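PDB 6K11: Lpg2148(MvcA) from Legionella pneumophila subsp. pneumophila str. Philadelphia 1, which probably acts as a deamidase-type deubiquitinase that removes ubiquitin from the host ubiquitin-conjugating enzyme UBE2N during infection. Local coordinates for residues His9-Gly20 and Leu261-Glu271. Sequence-based numbering, arbitrary orientation.
Sequences HKKLKSMSQSYG and LQDWFVSDKDE
Phe265 packs as a knob into a hole on the surface of helix 9-19, among Leu12, Lys13, Ser16 and Gln17, where helix 261-266 crosses at -116° with the short axes 7.9 Å apart. One ring face lies beneath the backbone of Lys13: CA of Lys13 sits 3.8 Å from the Phe265 ring centroid and only 3° off its normal, a CH-pi contact. Ser16 OG meets the rim of the same ring in its plane, and Leu12 CD2 closes against CZ. Leu12 and Leu261 also both touch Tyr252 of edge strand 250-252, while Met15 and Tyr19 rest the N-terminal helix on helix 336-351.

From this face the Lys13 chain runs on fully extended, CG anti to the backbone N (chi1 170°), its methylenes passing over CD1 of Phe265 and its ammonium reaching three carboxylates. Lys13 NZ bonds Asp270 OD1 at 2.8 Å through the syn lone pair and Asp268 OD1 at 2.8 Å through the anti one; Glu271 OE1, 2.9 Å from Lys13 NZ, is approached from above its carboxylate plane. Asp268 occupies the positive-phi position of a Schellman motif, while Asp270 and Glu271 belong to the next helix, so one lysine ties helix 4-19 to both the turn and helix 269-274.

Two amides grip backbone carbonyls in opposite directions. Gln262 NE2 donates to Gln17 O (2.8 Å, nearly straight), and Gln17 NE2 to Phe265 O (3.0 Å), on the face opposite that used by Asp268 N. A water links Gln17 NE2 to Asp268 OD1.

With three acidic partners, buried Lys13 is probably held protonated, coupling the aromatic knob against its aliphatic part to a charge cluster.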
ATOM      1  N   HIS A   9       2.766 -14.426  18.504  1.00 33.04           N
ATOM      2  CA  HIS A   9       1.630 -14.441  17.582  1.00 32.84           C
ATOM      3  C   HIS A   9       0.306 -14.426  18.341  1.00 34.07           C
ATOM      4  O   HIS A   9      -0.623 -13.687  17.987  1.00 30.98           O
ATOM      5  CB  HIS A   9       1.698 -15.661  16.657  1.00 34.03           C
ATOM      6  CG  HIS A   9       0.392 -15.968  15.983  1.00 33.68           C
ATOM      7  ND1 HIS A   9      -0.076 -15.245  14.901  1.00 30.47           N
ATOM      8  CD2 HIS A   9      -0.560 -16.895  16.256  1.00 35.39           C
ATOM      9  CE1 HIS A   9      -1.255 -15.719  14.536  1.00 31.35           C
ATOM     10  NE2 HIS A   9      -1.567 -16.726  15.333  1.00 30.90           N
ATOM     11  N   LYS A  10       0.192 -15.256  19.388  1.00 29.45           N
ATOM     12  CA  LYS A  10      -1.066 -15.344  20.119  1.00 32.38           C
ATOM     13  C   LYS A  10      -1.433 -14.000  20.733  1.00 31.24           C
ATOM     14  O   LYS A  10      -2.602 -13.590  20.713  1.00 33.62           O
ATOM     15  CB  LYS A  10      -0.951 -16.424  21.200  1.00 37.38           C
ATOM     16  CG  LYS A  10      -2.120 -16.525  22.150  1.00 42.08           C
ATOM     17  CD  LYS A  10      -1.941 -17.779  23.018  1.00 48.26           C
ATOM     18  CE  LYS A  10      -3.158 -18.063  23.884  1.00 49.44           C
ATOM     19  NZ  LYS A  10      -2.825 -19.120  24.893  1.00 51.92           N
ATOM     20  N   LYS A  11      -0.448 -13.301  21.279  1.00 30.72           N
ATOM     21  CA  LYS A  11      -0.709 -12.046  21.975  1.00 31.73           C
ATOM     22  C   LYS A  11      -0.983 -10.917  20.996  1.00 31.15           C
ATOM     23  O   LYS A  11      -1.887 -10.106  21.223  1.00 30.13           O
ATOM     24  CB  LYS A  11       0.478 -11.706  22.883  1.00 34.25           C
ATOM     25  CG  LYS A  11       0.537 -10.289  23.413  1.00 35.87           C
ATOM     26  CD  LYS A  11       1.396 -10.242  24.693  1.00 43.10           C
ATOM     27  CE  LYS A  11       1.168  -8.949  25.487  1.00 44.04           C
ATOM     28  NZ  LYS A  11       1.042  -9.139  26.944  1.00 44.72           N
ATOM     29  N   LEU A  12      -0.208 -10.843  19.909  1.00 30.18           N
ATOM     30  CA  LEU A  12      -0.468  -9.833  18.896  1.00 30.61           C
ATOM     31  C   LEU A  12      -1.878  -9.995  18.331  1.00 30.71           C
ATOM     32  O   LEU A  12      -2.632  -9.011  18.196  1.00 29.55           O
ATOM     33  CB  LEU A  12       0.594  -9.916  17.788  1.00 27.73           C
ATOM     34  CG  LEU A  12       0.256  -9.105  16.525  1.00 30.85           C
ATOM     35  CD1 LEU A  12       0.351  -7.612  16.811  1.00 30.41           C
ATOM     36  CD2 LEU A  12       1.119  -9.487  15.319  1.00 34.59           C
ATOM     37  N   LYS A  13      -2.268 -11.238  18.035  1.00 27.61           N
ATOM     38  CA  LYS A  13      -3.598 -11.474  17.486  1.00 28.82           C
ATOM     39  C   LYS A  13      -4.682 -11.136  18.506  1.00 32.63           C
ATOM     40  O   LYS A  13      -5.658 -10.441  18.187  1.00 28.76           O
ATOM     41  CB  LYS A  13      -3.729 -12.925  17.010  1.00 29.00           C
ATOM     42  CG  LYS A  13      -5.160 -13.315  16.653  1.00 28.40           C
ATOM     43  CD  LYS A  13      -5.211 -14.592  15.840  1.00 32.31           C
ATOM     44  CE  LYS A  13      -6.640 -14.914  15.423  1.00 33.62           C
ATOM     45  NZ  LYS A  13      -6.696 -16.070  14.500  1.00 34.33           N
ATOM     46  N   SER A  14      -4.525 -11.608  19.752  1.00 29.92           N
ATOM     47  CA  SER A  14      -5.554 -11.358  20.756  1.00 30.87           C
ATOM     48  C   SER A  14      -5.717  -9.861  21.024  1.00 30.29           C
ATOM     49  O   SER A  14      -6.846  -9.353  21.121  1.00 30.69           O
ATOM     50  CB  SER A  14      -5.214 -12.123  22.042  1.00 36.13           C
ATOM     51  OG  SER A  14      -6.199 -11.881  23.030  1.00 41.94           O
ATOM     52  N   MET A  15      -4.606  -9.136  21.107  1.00 30.06           N
ATOM     53  CA  MET A  15      -4.643  -7.705  21.408  1.00 30.89           C
ATOM     54  C   MET A  15      -5.231  -6.897  20.254  1.00 28.90           C
ATOM     55  O   MET A  15      -6.000  -5.951  20.474  1.00 29.44           O
ATOM     56  CB  MET A  15      -3.227  -7.195  21.727  1.00 28.21           C
ATOM     57  CG  MET A  15      -2.662  -7.592  23.130  1.00 31.01           C
ATOM     58  SD  MET A  15      -1.009  -6.891  23.437  1.00 26.48           S
ATOM     59  CE  MET A  15      -1.380  -5.143  23.336  1.00 27.77           C
ATOM     60  N   SER A  16      -4.845  -7.218  19.023  1.00 27.73           N
ATOM     61  CA  SER A  16      -5.427  -6.522  17.872  1.00 31.46           C
ATOM     62  C   SER A  16      -6.932  -6.784  17.751  1.00 30.43           C
ATOM     63  O   SER A  16      -7.710  -5.861  17.467  1.00 29.69           O
ATOM     64  CB  SER A  16      -4.686  -6.928  16.597  1.00 31.79           C
ATOM     65  OG  SER A  16      -5.316  -6.324  15.462  1.00 35.65           O
ATOM     66  N   GLN A  17      -7.368  -8.032  17.966  1.00 30.61           N
ATOM     67  CA  GLN A  17      -8.802  -8.330  17.958  1.00 30.44           C
ATOM     68  C   GLN A  17      -9.565  -7.438  18.931  1.00 33.01           C
ATOM     69  O   GLN A  17     -10.672  -6.974  18.625  1.00 27.98           O
ATOM     70  CB  GLN A  17      -9.073  -9.795  18.320  1.00 32.48           C
ATOM     71  CG  GLN A  17      -8.708 -10.827  17.281  1.00 28.42           C
ATOM     72  CD  GLN A  17      -8.845 -12.234  17.816  1.00 32.51           C
ATOM     73  OE1 GLN A  17      -8.787 -12.461  19.027  1.00 32.42           O
ATOM     74  NE2 GLN A  17      -9.031 -13.194  16.918  1.00 29.88           N
ATOM     75  N   SER A  18      -9.002  -7.219  20.127  1.00 29.73           N
ATOM     76  CA  SER A  18      -9.719  -6.497  21.172  1.00 26.48           C
ATOM     77  C   SER A  18      -9.606  -4.982  21.020  1.00 29.99           C
ATOM     78  O   SER A  18     -10.576  -4.274  21.289  1.00 29.50           O
ATOM     79  CB  SER A  18      -9.214  -6.937  22.558  1.00 27.62           C
ATOM     80  OG  SER A  18      -9.682  -8.252  22.864  1.00 31.52           O
ATOM     81  N   TYR A  19      -8.449  -4.454  20.578  1.00 27.55           N
ATOM     82  CA  TYR A  19      -8.153  -3.042  20.796  1.00 30.54           C
ATOM     83  C   TYR A  19      -7.977  -2.196  19.545  1.00 32.35           C
ATOM     84  O   TYR A  19      -7.831  -0.972  19.681  1.00 32.41           O
ATOM     85  CB  TYR A  19      -6.891  -2.893  21.660  1.00 31.38           C
ATOM     86  CG  TYR A  19      -7.017  -3.567  23.005  1.00 31.41           C
ATOM     87  CD1 TYR A  19      -8.045  -3.235  23.879  1.00 33.05           C
ATOM     88  CD2 TYR A  19      -6.095  -4.538  23.403  1.00 30.96           C
ATOM     89  CE1 TYR A  19      -8.163  -3.858  25.122  1.00 31.36           C
ATOM     90  CE2 TYR A  19      -6.210  -5.169  24.628  1.00 33.89           C
ATOM     91  CZ  TYR A  19      -7.225  -4.822  25.487  1.00 35.63           C
ATOM     92  OH  TYR A  19      -7.292  -5.447  26.713  1.00 35.74           O
ATOM     93  N   GLY A  20      -7.968  -2.793  18.347  1.00 33.28           N
ATOM     94  CA  GLY A  20      -7.910  -2.053  17.094  1.00 28.48           C
ATOM     95  C   GLY A  20      -6.905  -0.914  17.004  1.00 33.71           C
ATOM     96  O   GLY A  20      -5.687  -1.126  17.090  1.00 32.83           O
ATOM     97  N   LEU A 261      -6.520  -4.487  10.249  1.00 26.49           N
ATOM     98  CA  LEU A 261      -5.810  -5.623  10.827  1.00 27.42           C
ATOM     99  C   LEU A 261      -6.651  -6.290  11.909  1.00 26.51           C
ATOM    100  O   LEU A 261      -6.680  -7.525  12.021  1.00 26.02           O
ATOM    101  CB  LEU A 261      -4.462  -5.157  11.377  1.00 28.08           C
ATOM    102  CG  LEU A 261      -3.561  -6.220  12.019  1.00 29.87           C
ATOM    103  CD1 LEU A 261      -3.260  -7.327  11.023  1.00 28.10           C
ATOM    104  CD2 LEU A 261      -2.276  -5.575  12.544  1.00 29.41           C
ATOM    105  N   GLN A 262      -7.371  -5.485  12.695  1.00 28.40           N
ATOM    106  CA  GLN A 262      -8.270  -6.042  13.706  1.00 28.76           C
ATOM    107  C   GLN A 262      -9.329  -6.943  13.066  1.00 28.99           C
ATOM    108  O   GLN A 262      -9.553  -8.071  13.525  1.00 29.35           O
ATOM    109  CB  GLN A 262      -8.928  -4.906  14.491  1.00 28.26           C
ATOM    110  CG  GLN A 262     -10.156  -5.343  15.280  1.00 26.43           C
ATOM    111  CD  GLN A 262     -10.755  -4.206  16.075  1.00 35.70           C
ATOM    112  OE1 GLN A 262     -10.954  -3.102  15.557  1.00 31.25           O
ATOM    113  NE2 GLN A 262     -11.033  -4.461  17.346  1.00 28.80           N
ATOM    114  N   ASP A 263      -9.985  -6.452  12.000  1.00 27.59           N
ATOM    115  CA  ASP A 263     -10.958  -7.246  11.248  1.00 27.03           C
ATOM    116  C   ASP A 263     -10.335  -8.547  10.770  1.00 27.35           C
ATOM    117  O   ASP A 263     -10.946  -9.620  10.857  1.00 29.15           O
ATOM    118  CB  ASP A 263     -11.480  -6.481  10.010  1.00 26.25           C
ATOM    119  CG  ASP A 263     -12.324  -5.249  10.339  1.00 32.41           C
ATOM    120  OD1 ASP A 263     -13.009  -5.203  11.380  1.00 27.78           O
ATOM    121  OD2 ASP A 263     -12.309  -4.303   9.507  1.00 30.06           O
ATOM    122  N   TRP A 264      -9.122  -8.453  10.224  1.00 28.03           N
ATOM    123  CA  TRP A 264      -8.414  -9.622   9.712  1.00 27.65           C
ATOM    124  C   TRP A 264      -8.274 -10.688  10.787  1.00 26.44           C
ATOM    125  O   TRP A 264      -8.644 -11.854  10.583  1.00 27.63           O
ATOM    126  CB  TRP A 264      -7.044  -9.176   9.192  1.00 22.43           C
ATOM    127  CG  TRP A 264      -6.180 -10.255   8.610  1.00 26.44           C
ATOM    128  CD1 TRP A 264      -5.151 -10.930   9.233  1.00 26.53           C
ATOM    129  CD2 TRP A 264      -6.238 -10.757   7.275  1.00 25.50           C
ATOM    130  NE1 TRP A 264      -4.567 -11.813   8.356  1.00 28.96           N
ATOM    131  CE2 TRP A 264      -5.222 -11.736   7.149  1.00 28.50           C
ATOM    132  CE3 TRP A 264      -7.060 -10.479   6.166  1.00 26.71           C
ATOM    133  CZ2 TRP A 264      -4.996 -12.432   5.955  1.00 30.58           C
ATOM    134  CZ3 TRP A 264      -6.832 -11.159   4.975  1.00 26.31           C
ATOM    135  CH2 TRP A 264      -5.801 -12.129   4.879  1.00 28.66           C
ATOM    136  N   PHE A 265      -7.775 -10.297  11.964  1.00 25.52           N
ATOM    137  CA  PHE A 265      -7.610 -11.248  13.057  1.00 25.02           C
ATOM    138  C   PHE A 265      -8.952 -11.739  13.599  1.00 28.01           C
ATOM    139  O   PHE A 265      -9.088 -12.917  13.951  1.00 27.93           O
ATOM    140  CB  PHE A 265      -6.787 -10.601  14.177  1.00 25.78           C
ATOM    141  CG  PHE A 265      -5.289 -10.602  13.939  1.00 26.37           C
ATOM    142  CD1 PHE A 265      -4.618 -11.763  13.590  1.00 30.37           C
ATOM    143  CD2 PHE A 265      -4.558  -9.446  14.106  1.00 27.07           C
ATOM    144  CE1 PHE A 265      -3.240 -11.752  13.399  1.00 27.50           C
ATOM    145  CE2 PHE A 265      -3.184  -9.427  13.940  1.00 28.36           C
ATOM    146  CZ  PHE A 265      -2.519 -10.585  13.591  1.00 28.31           C
ATOM    147  N   VAL A 266      -9.953 -10.856  13.706  1.00 25.51           N
ATOM    148  CA  VAL A 266     -11.267 -11.308  14.176  1.00 27.02           C
ATOM    149  C   VAL A 266     -11.834 -12.382  13.239  1.00 31.01           C
ATOM    150  O   VAL A 266     -12.501 -13.330  13.686  1.00 29.16           O
ATOM    151  CB  VAL A 266     -12.235 -10.106  14.320  1.00 29.70           C
ATOM    152  CG1 VAL A 266     -13.659 -10.568  14.573  1.00 32.45           C
ATOM    153  CG2 VAL A 266     -11.781  -9.162  15.462  1.00 29.90           C
ATOM    154  N   SER A 267     -11.560 -12.274  11.935  1.00 25.50           N
ATOM    155  CA  SER A 267     -12.075 -13.245  10.973  1.00 28.97           C
ATOM    156  C   SER A 267     -11.263 -14.535  10.924  1.00 29.27           C
ATOM    157  O   SER A 267     -11.692 -15.472  10.247  1.00 28.04           O
ATOM    158  CB  SER A 267     -12.105 -12.640   9.562  1.00 28.02           C
ATOM    159  OG  SER A 267     -10.792 -12.591   9.010  1.00 26.85           O
ATOM    160  N   ASP A 268     -10.101 -14.593  11.588  1.00 27.12           N
ATOM    161  CA  ASP A 268      -9.245 -15.790  11.592  1.00 31.69           C
ATOM    162  C   ASP A 268      -8.798 -16.175  10.180  1.00 29.95           C
ATOM    163  O   ASP A 268      -8.501 -17.347   9.903  1.00 28.80           O
ATOM    164  CB  ASP A 268      -9.929 -17.001  12.257  1.00 33.03           C
ATOM    165  CG  ASP A 268     -10.346 -16.743  13.697  1.00 34.88           C
ATOM    166  OD1 ASP A 268      -9.492 -16.327  14.504  1.00 34.69           O
ATOM    167  OD2 ASP A 268     -11.537 -16.966  14.019  1.00 36.53           O
ATOM    168  N   LYS A 269      -8.747 -15.210   9.258  1.00 30.86           N
ATOM    169  CA  LYS A 269      -8.220 -15.551   7.942  1.00 28.41           C
ATOM    170  C   LYS A 269      -6.733 -15.852   8.006  1.00 30.59           C
ATOM    171  O   LYS A 269      -6.220 -16.553   7.129  1.00 33.71           O
ATOM    172  CB  LYS A 269      -8.490 -14.432   6.926  1.00 33.06           C
ATOM    173  CG  LYS A 269      -8.136 -14.839   5.502  1.00 32.21           C
ATOM    174  CD  LYS A 269      -8.906 -14.068   4.466  1.00 27.44           C
ATOM    175  CE  LYS A 269      -8.305 -14.320   3.088  1.00 28.77           C
ATOM    176  NZ  LYS A 269      -9.118 -13.678   2.009  1.00 29.94           N
ATOM    177  N   ASP A 270      -6.032 -15.362   9.033  1.00 29.03           N
ATOM    178  CA  ASP A 270      -4.643 -15.764   9.225  1.00 26.14           C
ATOM    179  C   ASP A 270      -4.537 -17.272   9.452  1.00 32.43           C
ATOM    180  O   ASP A 270      -3.679 -17.941   8.859  1.00 32.59           O
ATOM    181  CB  ASP A 270      -4.015 -14.975  10.392  1.00 30.01           C
ATOM    182  CG  ASP A 270      -4.642 -15.299  11.762  1.00 34.54           C
ATOM    183  OD1 ASP A 270      -5.886 -15.312  11.897  1.00 30.50           O
ATOM    184  OD2 ASP A 270      -3.871 -15.512  12.724  1.00 34.10           O
ATOM    185  N   GLU A 271      -5.411 -17.826  10.303  1.00 29.12           N
ATOM    186  CA  GLU A 271      -5.369 -19.258  10.599  1.00 32.78           C
ATOM    187  C   GLU A 271      -5.861 -20.068   9.410  1.00 33.97           C
ATOM    188  O   GLU A 271      -5.310 -21.134   9.105  1.00 34.52           O
ATOM    189  CB  GLU A 271      -6.213 -19.574  11.841  1.00 34.07           C
ATOM    190  CG  GLU A 271      -5.646 -18.986  13.130  1.00 41.88           C
ATOM    191  CD  GLU A 271      -6.355 -19.498  14.383  1.00 49.63           C
ATOM    192  OE1 GLU A 271      -6.313 -18.783  15.415  1.00 49.04           O
ATOM    193  OE2 GLU A 271      -6.954 -20.599  14.332  1.00 52.49           O
TER
HETATM  194  O   HOH W   1     -10.289 -16.037  17.034  1.00 44.42           O
HETATM  195  O   HOH W   2     -12.566  -3.111  19.968  1.00 43.68           O